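Local coordinates for protein sensor histidine kinase PdtaS (Mycobacterium tuberculosis, PDB 2YKF) that is a two-component sensor histidine kinase that probably autophosphorylates in response to cyclic di-GMP and helps mycobacteria adapt to poor nutrient conditions, at residues Ser176-Val188 against Leu267-Arg281. Numbering follows the deposited sequence. Where two conformers were deposited one is given.
Sequences SPRAGDGFIRLDV and LVVAGRNVGAAILIR
Phe183 holds CG opposite its backbone N (chi1 176°), while Leu279 places CG opposite its carbonyl carbon (chi1 -45°). These torsions bring Leu279 CD2 to the edge of the Phe183 ring, 3.7 Å from Phe183 CD1. Ala277 CB touches the same ring at CE1. Helices 18-38 and 143-161 cover this face of the sheet, and Tyr148 meets the Phe183 ring edge to face. On the other face, Ile184 packs on Ile278, and Leu186 CD1 reaches Ile278 CD1 at 3.9 Å.

Strands 183-186 and 272-281 run antiparallel. Ile184 and Ile278 form a hydrogen-bonded pair, with Ile184 N 2.8 Å from Ile278 O. Leu186 and Ala276 form the next such pair. The end of Arg185 is doubtful, since this conformer, one of two, sets NH2 too close to Val274 O. With that caution, Arg185 NE gives Ala276 O a weak bond, and Leu267 CD1 lies over one guanidinium face, toward its rim. Gly275 has no side chain, which leaves room for Leu186 O beside its CA.

At the other end, Pro177 CB rests on Leu279 CB at 3.7 Å. Asp181 OD2 accepts a hydrogen bond from the backbone N-H of Arg178 and forms only a long salt bridge, 3.9 Å, with Arg281 NE. The oxygen lies well out of the guanidinium plane, so this is charge attraction alone. The stronger partner of Asp181 is Arg178 of the second subunit, which places this end at the dimer interface.

The pairing joins the first and last strands of a five-stranded antiparallel sheet with order 2-1-5-4-3, characteristic of a PAS domain.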
loop_
_atom_site.group_PDB
_atom_site.type_symbol
_atom_site.label_atom_id
_atom_site.label_comp_id
_atom_site.label_asym_id
_atom_site.label_seq_id
_atom_site.Cartn_x
_atom_site.Cartn_y
_atom_site.Cartn_z
ATOM N N SER A 176 -1.354 4.286 -8.526
ATOM C CA SER A 176 -0.246 5.172 -8.154
ATOM C C SER A 176 0.481 4.627 -6.928
ATOM O O SER A 176 -0.118 3.897 -6.161
ATOM C CB SER A 176 -0.695 6.593 -7.906
ATOM O OG SER A 176 -1.618 6.631 -6.859
ATOM N N PRO A 177 1.745 5.019 -6.740
ATOM C CA PRO A 177 2.553 4.532 -5.590
ATOM C C PRO A 177 1.860 4.846 -4.268
ATOM O O PRO A 177 1.175 5.854 -4.200
ATOM C CB PRO A 177 3.825 5.375 -5.659
ATOM C CG PRO A 177 3.812 6.065 -6.915
ATOM C CD PRO A 177 2.415 6.075 -7.504
ATOM N N ARG A 178 1.985 3.980 -3.268
ATOM C CA ARG A 178 1.640 4.306 -1.914
ATOM C C ARG A 178 2.880 4.945 -1.311
ATOM O O ARG A 178 3.986 4.760 -1.790
ATOM C CB ARG A 178 1.232 3.031 -1.115
ATOM C CG ARG A 178 0.197 2.097 -1.861
ATOM C CD ARG A 178 -1.179 2.789 -2.111
ATOM N NE ARG A 178 -2.130 1.808 -2.684
ATOM C CZ ARG A 178 -2.992 1.084 -1.959
ATOM N NH1 ARG A 178 -3.059 1.228 -0.626
ATOM N NH2 ARG A 178 -3.817 0.213 -2.558
ATOM N N ALA A 179 2.692 5.772 -0.290
ATOM C CA ALA A 179 3.837 6.345 0.436
ATOM C C ALA A 179 4.953 5.300 0.757
ATOM O O ALA A 179 6.141 5.533 0.488
ATOM C CB ALA A 179 3.311 7.051 1.742
ATOM N N GLY A 180 4.581 4.133 1.284
ATOM C CA GLY A 180 5.601 3.138 1.601
ATOM C C GLY A 180 6.420 2.639 0.435
ATOM O O GLY A 180 7.570 2.162 0.629
ATOM N N ASP A 181 5.839 2.686 -0.775
ATOM C CA ASP A 181 6.583 2.291 -1.981
ATOM C C ASP A 181 7.873 3.074 -2.211
ATOM O O ASP A 181 8.821 2.559 -2.822
ATOM C CB ASP A 181 5.681 2.366 -3.244
ATOM C CG ASP A 181 4.476 1.400 -3.162
ATOM O OD1 ASP A 181 4.550 0.328 -2.481
ATOM O OD2 ASP A 181 3.433 1.695 -3.779
ATOM N N GLY A 182 7.888 4.363 -1.848
ATOM C CA GLY A 182 9.092 5.172 -2.091
ATOM C C GLY A 182 8.666 6.650 -1.924
ATOM O O GLY A 182 7.674 7.083 -2.511
ATOM N N PHE A 183 9.407 7.389 -1.131
ATOM C CA PHE A 183 8.990 8.757 -0.796
ATOM C C PHE A 183 10.195 9.647 -0.912
ATOM O O PHE A 183 11.284 9.283 -0.374
ATOM C CB PHE A 183 8.513 8.817 0.658
ATOM C CG PHE A 183 8.162 10.217 1.112
ATOM C CD1 PHE A 183 6.990 10.771 0.763
ATOM C CD2 PHE A 183 9.094 10.993 1.806
ATOM C CE1 PHE A 183 6.641 12.101 1.199
ATOM C CE2 PHE A 183 8.794 12.286 2.201
ATOM C CZ PHE A 183 7.572 12.846 1.894
ATOM N N ILE A 184 10.033 10.797 -1.590
ATOM C CA ILE A 184 11.129 11.806 -1.770
ATOM C C ILE A 184 10.569 13.192 -1.422
ATOM O O ILE A 184 9.461 13.524 -1.855
ATOM C CB ILE A 184 11.552 11.863 -3.240
ATOM C CG1 ILE A 184 12.416 10.646 -3.593
ATOM C CG2 ILE A 184 12.406 13.129 -3.574
ATOM C CD1 ILE A 184 12.572 10.367 -5.098
ATOM N N ARG A 185 11.287 13.967 -0.603
ATOM C CA ARG A 185 10.882 15.335 -0.337
ATOM C C ARG A 185 11.847 16.248 -1.095
ATOM O O ARG A 185 13.064 16.108 -0.957
ATOM C CB ARG A 185 10.867 15.628 1.163
ATOM C CG ARG A 185 10.517 17.066 1.528
ATOM C CD ARG A 185 9.093 17.391 1.182
ATOM N NE ARG A 185 8.982 18.771 0.710
ATOM C CZ ARG A 185 8.856 19.829 1.501
ATOM N NH1 ARG A 185 8.799 19.674 2.817
ATOM N NH2 ARG A 185 8.761 21.042 0.975
ATOM N N LEU A 186 11.290 17.144 -1.930
ATOM C CA LEU A 186 12.143 18.131 -2.648
ATOM C C LEU A 186 11.955 19.500 -1.994
ATOM O O LEU A 186 10.862 19.848 -1.649
ATOM C CB LEU A 186 11.717 18.292 -4.107
ATOM C CG LEU A 186 11.796 17.147 -5.082
ATOM C CD1 LEU A 186 11.670 17.743 -6.522
ATOM C CD2 LEU A 186 13.141 16.439 -4.883
ATOM N N ASP A 187 13.024 20.257 -1.840
ATOM C CA ASP A 187 12.907 21.614 -1.358
ATOM C C ASP A 187 12.561 22.541 -2.522
ATOM O O ASP A 187 12.454 22.080 -3.673
ATOM C CB ASP A 187 14.215 22.034 -0.666
ATOM C CG ASP A 187 15.348 22.287 -1.651
ATOM O OD1 ASP A 187 15.103 22.396 -2.907
ATOM O OD2 ASP A 187 16.483 22.409 -1.152
ATOM N N VAL A 188 12.405 23.853 -2.241
ATOM C CA VAL A 188 12.003 24.835 -3.280
ATOM C C VAL A 188 12.882 24.857 -4.506
ATOM O O VAL A 188 12.420 25.180 -5.570
ATOM C CB VAL A 188 11.886 26.314 -2.755
ATOM C CG1 VAL A 188 10.601 26.493 -1.979
ATOM C CG2 VAL A 188 13.164 26.737 -1.934
ATOM N N LEU A 267 3.824 21.211 -2.970
ATOM C CA LEU A 267 3.417 21.574 -1.617
ATOM C C LEU A 267 3.454 23.075 -1.497
ATOM O O LEU A 267 4.432 23.706 -1.956
ATOM C CB LEU A 267 4.324 20.958 -0.602
ATOM C CG LEU A 267 4.430 19.419 -0.672
ATOM C CD1 LEU A 267 5.512 19.030 0.210
ATOM C CD2 LEU A 267 3.161 18.790 -0.175
ATOM N N VAL A 268 2.405 23.632 -0.889
ATOM C CA VAL A 268 2.180 25.107 -0.879
ATOM C C VAL A 268 1.712 25.542 0.514
ATOM O O VAL A 268 0.882 24.857 1.158
ATOM C CB VAL A 268 1.071 25.506 -1.890
ATOM C CG1 VAL A 268 0.765 27.043 -1.868
ATOM C CG2 VAL A 268 1.450 25.078 -3.288
ATOM N N VAL A 269 2.236 26.698 0.934
ATOM C CA VAL A 269 1.813 27.442 2.148
ATOM C C VAL A 269 1.472 28.861 1.764
ATOM O O VAL A 269 2.287 29.572 1.135
ATOM C CB VAL A 269 2.954 27.572 3.157
ATOM C CG1 VAL A 269 2.493 28.419 4.376
ATOM C CG2 VAL A 269 3.483 26.194 3.569
ATOM N N ALA A 270 0.242 29.262 2.085
ATOM C CA ALA A 270 -0.157 30.675 2.027
ATOM C C ALA A 270 0.176 31.265 0.653
ATOM O O ALA A 270 0.817 32.314 0.548
ATOM C CB ALA A 270 0.556 31.446 3.170
ATOM N N GLY A 271 -0.196 30.525 -0.401
ATOM C CA GLY A 271 0.052 30.938 -1.790
ATOM C C GLY A 271 1.469 30.761 -2.339
ATOM O O GLY A 271 1.710 31.016 -3.527
ATOM N N ARG A 272 2.422 30.313 -1.525
ATOM C CA ARG A 272 3.697 29.944 -2.123
ATOM C C ARG A 272 4.173 28.474 -2.037
ATOM O O ARG A 272 3.922 27.777 -1.040
ATOM C CB ARG A 272 4.820 30.847 -1.656
ATOM C CG ARG A 272 5.118 30.777 -0.267
ATOM C CD ARG A 272 5.308 32.228 0.304
ATOM N NE ARG A 272 4.945 32.119 1.701
ATOM C CZ ARG A 272 5.611 31.365 2.590
ATOM N NH1 ARG A 272 6.736 30.699 2.232
ATOM N NH2 ARG A 272 5.148 31.257 3.833
ATOM N N ASN A 273 4.953 28.092 -3.045
ATOM C CA ASN A 273 5.566 26.764 -3.135
ATOM C C ASN A 273 6.648 26.574 -2.093
ATOM O O ASN A 273 7.538 27.416 -1.968
ATOM C CB ASN A 273 6.189 26.575 -4.525
ATOM C CG ASN A 273 6.798 25.177 -4.711
ATOM O OD1 ASN A 273 8.012 24.998 -4.572
ATOM N ND2 ASN A 273 5.949 24.188 -5.032
ATOM N N VAL A 274 6.567 25.496 -1.332
ATOM C CA VAL A 274 7.591 25.116 -0.396
ATOM C C VAL A 274 8.142 23.722 -0.780
ATOM O O VAL A 274 8.414 22.899 0.067
ATOM C CB VAL A 274 7.056 25.171 1.050
ATOM C CG1 VAL A 274 6.681 26.701 1.446
ATOM C CG2 VAL A 274 5.859 24.179 1.262
ATOM N N GLY A 275 8.326 23.520 -2.086
ATOM C CA GLY A 275 8.828 22.303 -2.686
ATOM C C GLY A 275 7.720 21.323 -3.103
ATOM O O GLY A 275 6.628 21.723 -3.591
ATOM N N ALA A 276 8.014 20.023 -2.926
ATOM C CA ALA A 276 7.178 18.976 -3.476
ATOM C C ALA A 276 7.436 17.625 -2.815
ATOM O O ALA A 276 8.496 17.389 -2.249
ATOM C CB ALA A 276 7.354 18.837 -5.033
ATOM N N ALA A 277 6.427 16.756 -2.877
ATOM C CA ALA A 277 6.612 15.342 -2.454
ATOM C C ALA A 277 6.542 14.578 -3.755
ATOM O O ALA A 277 5.817 14.982 -4.678
ATOM C CB ALA A 277 5.489 14.889 -1.465
ATOM N N ILE A 278 7.326 13.506 -3.847
ATOM C CA ILE A 278 7.270 12.623 -4.951
ATOM C C ILE A 278 7.164 11.217 -4.395
ATOM O O ILE A 278 8.006 10.771 -3.586
ATOM C CB ILE A 278 8.519 12.776 -5.875
ATOM C CG1 ILE A 278 8.556 14.231 -6.434
ATOM C CG2 ILE A 278 8.536 11.734 -7.041
ATOM C CD1 ILE A 278 9.666 14.476 -7.358
ATOM N N LEU A 279 6.173 10.491 -4.880
ATOM C CA LEU A 279 6.076 9.055 -4.506
ATOM C C LEU A 279 6.539 8.237 -5.686
ATOM O O LEU A 279 6.320 8.610 -6.838
ATOM C CB LEU A 279 4.652 8.693 -4.162
ATOM C CG LEU A 279 3.956 9.715 -3.246
ATOM C CD1 LEU A 279 2.517 9.230 -3.143
ATOM C CD2 LEU A 279 4.618 9.711 -1.914
ATOM N N ILE A 280 7.272 7.178 -5.406
ATOM C CA ILE A 280 7.813 6.337 -6.486
ATOM C C ILE A 280 7.606 4.880 -6.178
ATOM O O ILE A 280 7.698 4.471 -5.044
ATOM C CB ILE A 280 9.297 6.670 -6.784
ATOM C CG1 ILE A 280 9.865 5.794 -7.929
ATOM C CG2 ILE A 280 10.167 6.562 -5.546
ATOM C CD1 ILE A 280 11.340 6.198 -8.270
ATOM N N ARG A 281 7.251 4.091 -7.201
ATOM C CA ARG A 281 7.098 2.667 -6.956
ATOM C C ARG A 281 7.850 1.952 -8.080
ATOM O O ARG A 281 7.562 2.203 -9.236
ATOM C CB ARG A 281 5.632 2.251 -7.045
ATOM C CG ARG A 281 5.507 0.736 -6.732
ATOM C CD ARG A 281 4.093 0.135 -6.855
ATOM N NE ARG A 281 4.209 -1.203 -6.249
ATOM C CZ ARG A 281 3.336 -2.217 -6.400
ATOM N NH1 ARG A 281 2.192 -2.040 -7.089
ATOM N NH2 ARG A 281 3.579 -3.382 -5.762
#